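Long-range contact in cystathionine beta-lyase family protein, YNBB B.subtilis ortholog (Clostridium acetobutylicum, PDB 3HVY), which carries pyridoxal phosphate on a lysine and is probably a lyase of the methionine gamma-lyase family, possibly involved in aluminium resistance: residues I349-V358 and V376-V384. Sequence-based numbering, arbitrary orientation.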
ATOM      1  N   ILE D 349       1.186   8.919 -33.896  1.00 35.25           N
ATOM      2  CA  ILE D 349       0.901   8.137 -32.679  1.00 34.34           C
ATOM      3  C   ILE D 349       2.184   7.618 -32.060  1.00 34.94           C
ATOM      4  O   ILE D 349       2.393   7.776 -30.843  1.00 31.28           O
ATOM      5  CB  ILE D 349      -0.153   7.049 -32.926  1.00 37.38           C
ATOM      6  CG1 ILE D 349      -1.497   7.764 -33.241  1.00 39.75           C
ATOM      7  CG2 ILE D 349      -0.349   6.176 -31.706  1.00 29.28           C
ATOM      8  CD1 ILE D 349      -2.699   6.925 -33.160  1.00 41.91           C
ATOM      9  N   LYS D 350       3.078   7.086 -32.886  1.00 33.42           N
ATOM     10  CA  LYS D 350       4.391   6.663 -32.396  1.00 36.94           C
ATOM     11  C   LYS D 350       5.169   7.840 -31.778  1.00 36.07           C
ATOM     12  O   LYS D 350       5.887   7.682 -30.777  1.00 33.86           O
ATOM     13  CB  LYS D 350       5.203   6.014 -33.511  1.00 36.70           C
ATOM     14  CG  LYS D 350       4.765   4.601 -33.883  1.00 37.17           C
ATOM     15  CD  LYS D 350       5.582   4.122 -35.122  1.00 47.39           C
ATOM     16  CE  LYS D 350       5.438   2.633 -35.454  1.00 58.61           C
ATOM     17  NZ  LYS D 350       6.573   1.743 -34.949  1.00 63.41           N
ATOM     18  N   GLY D 351       5.019   9.020 -32.349  1.00 35.27           N
ATOM     19  CA  GLY D 351       5.689  10.188 -31.821  1.00 32.17           C
ATOM     20  C   GLY D 351       5.162  10.528 -30.442  1.00 34.89           C
ATOM     21  O   GLY D 351       5.934  10.929 -29.576  1.00 32.26           O
ATOM     22  N   ILE D 352       3.854  10.343 -30.229  1.00 32.35           N
ATOM     23  CA  ILE D 352       3.256  10.589 -28.929  1.00 33.94           C
ATOM     24  C   ILE D 352       3.889   9.652 -27.906  1.00 33.57           C
ATOM     25  O   ILE D 352       4.283  10.083 -26.838  1.00 30.43           O
ATOM     26  CB  ILE D 352       1.710  10.450 -28.930  1.00 30.49           C
ATOM     27  CG1 ILE D 352       1.086  11.581 -29.751  1.00 32.55           C
ATOM     28  CG2 ILE D 352       1.133  10.522 -27.448  1.00 32.50           C
ATOM     29  CD1 ILE D 352       1.338  12.996 -29.240  1.00 30.06           C
ATOM     30  N   GLN D 353       4.026   8.385 -28.263  1.00 31.72           N
ATOM     31  CA  GLN D 353       4.677   7.410 -27.388  1.00 32.42           C
ATOM     32  C   GLN D 353       6.104   7.855 -27.068  1.00 32.42           C
ATOM     33  O   GLN D 353       6.545   7.837 -25.915  1.00 30.67           O
ATOM     34  CB  GLN D 353       4.687   6.010 -28.032  1.00 34.34           C
ATOM     35  CG  GLN D 353       5.275   4.866 -27.139  1.00 33.88           C
ATOM     36  CD  GLN D 353       4.337   4.413 -26.047  1.00 33.56           C
ATOM     37  OE1 GLN D 353       3.138   4.384 -26.239  1.00 36.04           O
ATOM     38  NE2 GLN D 353       4.887   3.991 -24.919  1.00 29.79           N
ATOM     39  N   THR D 354       6.811   8.316 -28.077  1.00 33.48           N
ATOM     40  CA  THR D 354       8.178   8.737 -27.845  1.00 33.58           C
ATOM     41  C   THR D 354       8.252   9.987 -26.994  1.00 32.71           C
ATOM     42  O   THR D 354       9.302  10.235 -26.394  1.00 29.55           O
ATOM     43  CB  THR D 354       8.979   8.968 -29.162  1.00 35.40           C
ATOM     44  OG1 THR D 354       8.523  10.143 -29.775  1.00 39.82           O
ATOM     45  CG2 THR D 354       8.812   7.857 -30.131  1.00 27.48           C
ATOM     46  N   ALA D 355       7.157  10.776 -26.918  1.00 30.21           N
ATOM     47  CA  ALA D 355       7.117  11.966 -26.034  1.00 31.75           C
ATOM     48  C   ALA D 355       6.674  11.634 -24.616  1.00 30.88           C
ATOM     49  O   ALA D 355       6.445  12.553 -23.804  1.00 29.82           O
ATOM     50  CB  ALA D 355       6.122  12.995 -26.582  1.00 30.37           C
ATOM     51  N   SER D 356       6.507  10.350 -24.302  1.00 29.85           N
ATOM     52  CA  SER D 356       5.941   9.977 -22.980  1.00 32.83           C
ATOM     53  C   SER D 356       7.030   9.714 -21.983  1.00 26.86           C
ATOM     54  O   SER D 356       8.135   9.316 -22.361  1.00 29.53           O
ATOM     55  CB  SER D 356       5.065   8.745 -23.107  1.00 33.80           C
ATOM     56  OG  SER D 356       3.990   8.987 -24.015  1.00 34.37           O
ATOM     57  N   PRO D 357       6.746   9.929 -20.692  1.00 28.60           N
ATOM     58  CA  PRO D 357       7.764   9.695 -19.650  1.00 29.12           C
ATOM     59  C   PRO D 357       8.012   8.217 -19.328  1.00 31.06           C
ATOM     60  O   PRO D 357       9.106   7.864 -18.857  1.00 29.01           O
ATOM     61  CB  PRO D 357       7.157  10.367 -18.427  1.00 29.76           C
ATOM     62  CG  PRO D 357       5.691  10.258 -18.646  1.00 29.65           C
ATOM     63  CD  PRO D 357       5.511  10.490 -20.127  1.00 28.53           C
ATOM     64  N   VAL D 358       6.987   7.385 -19.535  1.00 29.47           N
ATOM     65  CA  VAL D 358       7.075   5.947 -19.218  1.00 30.07           C
ATOM     66  C   VAL D 358       6.961   5.190 -20.521  1.00 32.56           C
ATOM     67  O   VAL D 358       6.165   5.546 -21.381  1.00 28.76           O
ATOM     68  CB  VAL D 358       5.957   5.546 -18.258  1.00 29.92           C
ATOM     69  CG1 VAL D 358       6.088   4.044 -17.800  1.00 27.19           C
ATOM     70  CG2 VAL D 358       5.940   6.544 -17.051  1.00 27.67           C
ATOM     71  N   VAL D 376      -5.915  -1.635 -34.363  1.00 51.95           N
ATOM     72  CA  VAL D 376      -5.897  -0.392 -33.564  1.00 48.08           C
ATOM     73  C   VAL D 376      -4.430  -0.117 -33.165  1.00 48.40           C
ATOM     74  O   VAL D 376      -3.626  -1.042 -33.126  1.00 51.11           O
ATOM     75  CB  VAL D 376      -6.860  -0.499 -32.361  1.00 48.71           C
ATOM     76  CG1 VAL D 376      -6.743   0.674 -31.387  1.00 51.53           C
ATOM     77  CG2 VAL D 376      -8.320  -0.591 -32.853  1.00 48.32           C
ATOM     78  N   ILE D 377      -4.050   1.142 -32.995  1.00 42.49           N
ATOM     79  CA  ILE D 377      -2.679   1.489 -32.586  1.00 39.94           C
ATOM     80  C   ILE D 377      -2.836   2.471 -31.470  1.00 40.61           C
ATOM     81  O   ILE D 377      -3.767   3.300 -31.501  1.00 38.89           O
ATOM     82  CB  ILE D 377      -1.793   2.077 -33.749  1.00 40.85           C
ATOM     83  CG1 ILE D 377      -0.359   2.312 -33.257  1.00 42.41           C
ATOM     84  CG2 ILE D 377      -2.314   3.399 -34.312  1.00 39.20           C
ATOM     85  CD1 ILE D 377       0.628   2.732 -34.321  1.00 43.13           C
HETATM   86  N   MSE D 378      -1.956   2.373 -30.470  1.00 39.06           N
HETATM   87  CA  MSE D 378      -2.053   3.177 -29.275  1.00 41.00           C
HETATM   88  C   MSE D 378      -0.706   3.633 -28.754  1.00 39.08           C
HETATM   89  O   MSE D 378       0.264   2.876 -28.788  1.00 39.65           O
HETATM   90  CB  MSE D 378      -2.674   2.374 -28.152  1.00 39.25           C
HETATM   91  CG  MSE D 378      -4.002   1.720 -28.498  1.00 60.41           C
HETATM   92 SE   MSE D 378      -4.640   0.669 -26.983  0.75 80.44          SE
HETATM   93  CE  MSE D 378      -3.760   1.715 -25.414  1.00 63.61           C
ATOM     94  N   ALA D 379      -0.692   4.865 -28.256  1.00 36.26           N
ATOM     95  CA  ALA D 379       0.408   5.418 -27.478  1.00 33.23           C
ATOM     96  C   ALA D 379      -0.151   5.434 -26.075  1.00 35.01           C
ATOM     97  O   ALA D 379      -1.234   6.017 -25.850  1.00 32.66           O
ATOM     98  CB  ALA D 379       0.751   6.851 -27.950  1.00 28.46           C
ATOM     99  N   ALA D 380       0.553   4.783 -25.137  1.00 33.34           N
ATOM    100  CA  ALA D 380       0.063   4.593 -23.760  1.00 35.71           C
ATOM    101  C   ALA D 380       1.189   4.583 -22.684  1.00 35.87           C
ATOM    102  O   ALA D 380       1.196   3.761 -21.764  1.00 37.95           O
ATOM    103  CB  ALA D 380      -0.816   3.278 -23.678  1.00 35.13           C
ATOM    104  N   GLY D 381       2.108   5.532 -22.799  1.00 32.15           N
ATOM    105  CA  GLY D 381       3.260   5.647 -21.898  1.00 34.05           C
ATOM    106  C   GLY D 381       2.937   6.468 -20.683  1.00 33.79           C
ATOM    107  O   GLY D 381       3.332   7.628 -20.564  1.00 36.30           O
ATOM    108  N   THR D 382       2.270   5.827 -19.726  1.00 31.97           N
ATOM    109  CA  THR D 382       1.650   6.527 -18.593  1.00 31.68           C
ATOM    110  C   THR D 382       2.043   5.888 -17.239  1.00 30.58           C
ATOM    111  O   THR D 382       2.541   4.785 -17.172  1.00 30.57           O
ATOM    112  CB  THR D 382       0.115   6.508 -18.831  1.00 34.88           C
ATOM    113  OG1 THR D 382      -0.331   5.159 -18.941  1.00 33.05           O
ATOM    114  CG2 THR D 382      -0.272   7.164 -20.186  1.00 28.44           C
ATOM    115  N   PHE D 383       1.886   6.630 -16.151  1.00 31.55           N
ATOM    116  CA  PHE D 383       2.231   6.164 -14.828  1.00 30.34           C
ATOM    117  C   PHE D 383       1.213   5.159 -14.338  1.00 30.19           C
ATOM    118  O   PHE D 383       1.574   4.198 -13.617  1.00 32.89           O
ATOM    119  CB  PHE D 383       2.308   7.350 -13.838  1.00 30.39           C
ATOM    120  CG  PHE D 383       3.403   8.294 -14.155  1.00 27.25           C
ATOM    121  CD1 PHE D 383       4.704   7.983 -13.822  1.00 32.56           C
ATOM    122  CD2 PHE D 383       3.143   9.485 -14.840  1.00 27.93           C
ATOM    123  CE1 PHE D 383       5.717   8.874 -14.136  1.00 36.21           C
ATOM    124  CE2 PHE D 383       4.147  10.356 -15.137  1.00 34.34           C
ATOM    125  CZ  PHE D 383       5.425  10.053 -14.800  1.00 29.14           C
ATOM    126  N   VAL D 384      -0.032   5.369 -14.748  1.00 32.63           N
ATOM    127  CA  VAL D 384      -1.149   4.463 -14.437  1.00 31.60           C
ATOM    128  C   VAL D 384      -1.608   3.770 -15.736  1.00 32.76           C
ATOM    129  O   VAL D 384      -1.906   4.400 -16.779  1.00 31.65           O
ATOM    130  CB  VAL D 384      -2.297   5.195 -13.675  1.00 30.95           C
ATOM    131  CG1 VAL D 384      -3.535   4.295 -13.456  1.00 32.65           C
ATOM    132  CG2 VAL D 384      -1.797   5.737 -12.324  1.00 30.90           C
TER
HETATM  133  O   HOH W   1       3.232   1.955 -23.136  1.00 42.16           O
HETATM  134  O   HOH W   2       1.482   8.005 -24.217  1.00 26.60           O
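Q353 swings CG anti to its backbone N (chi1 -176°) and then turns about its CB-CG bond, a shape that brings its amide back to the chain leaving strand 376-379, where OE1 accepts from A380 N at 2.8 Å. The unit is a helix laid on strand 376-379, outermost within the chain in the antiparallel sheet in the C-terminal part of this PLP-dependent fold; the axes of 349-354 and 376-379 run roughly parallel. The N-H...O angle of 156° supports a fairly straight bond, with the donor tilted a little from the amide plane. The other amide branch is also held: NE2 gives hydrogen bonds to D359 O and to a water that contacts A380 O weakly, so both ends of the amide are fixed and its rotation is set.

Along the strand the packing is apolar. A379 CB packs against I352 CG2 at 3.7 Å and also against I349, and I349 CD1 meets I377 CG2 at 3.7 Å as the two isoleucines run alongside with opposite headings. Beyond the strand, G381 centres an inverse gamma turn, and its CA lies 3.0 Å from V358 O. A second water joins S356 OG to G381 N. P357 and F383 lie against F295 and F63 of the second subunit, placing this end at a subunit interface. P357 lies roughly perpendicular to the F383 side chain, its CG 3.8 Å from F383 CE2, whereas V358 CG2 makes a CH-pi contact over one ring face, 4.0 Å from the F383 centroid and 23° off its normal.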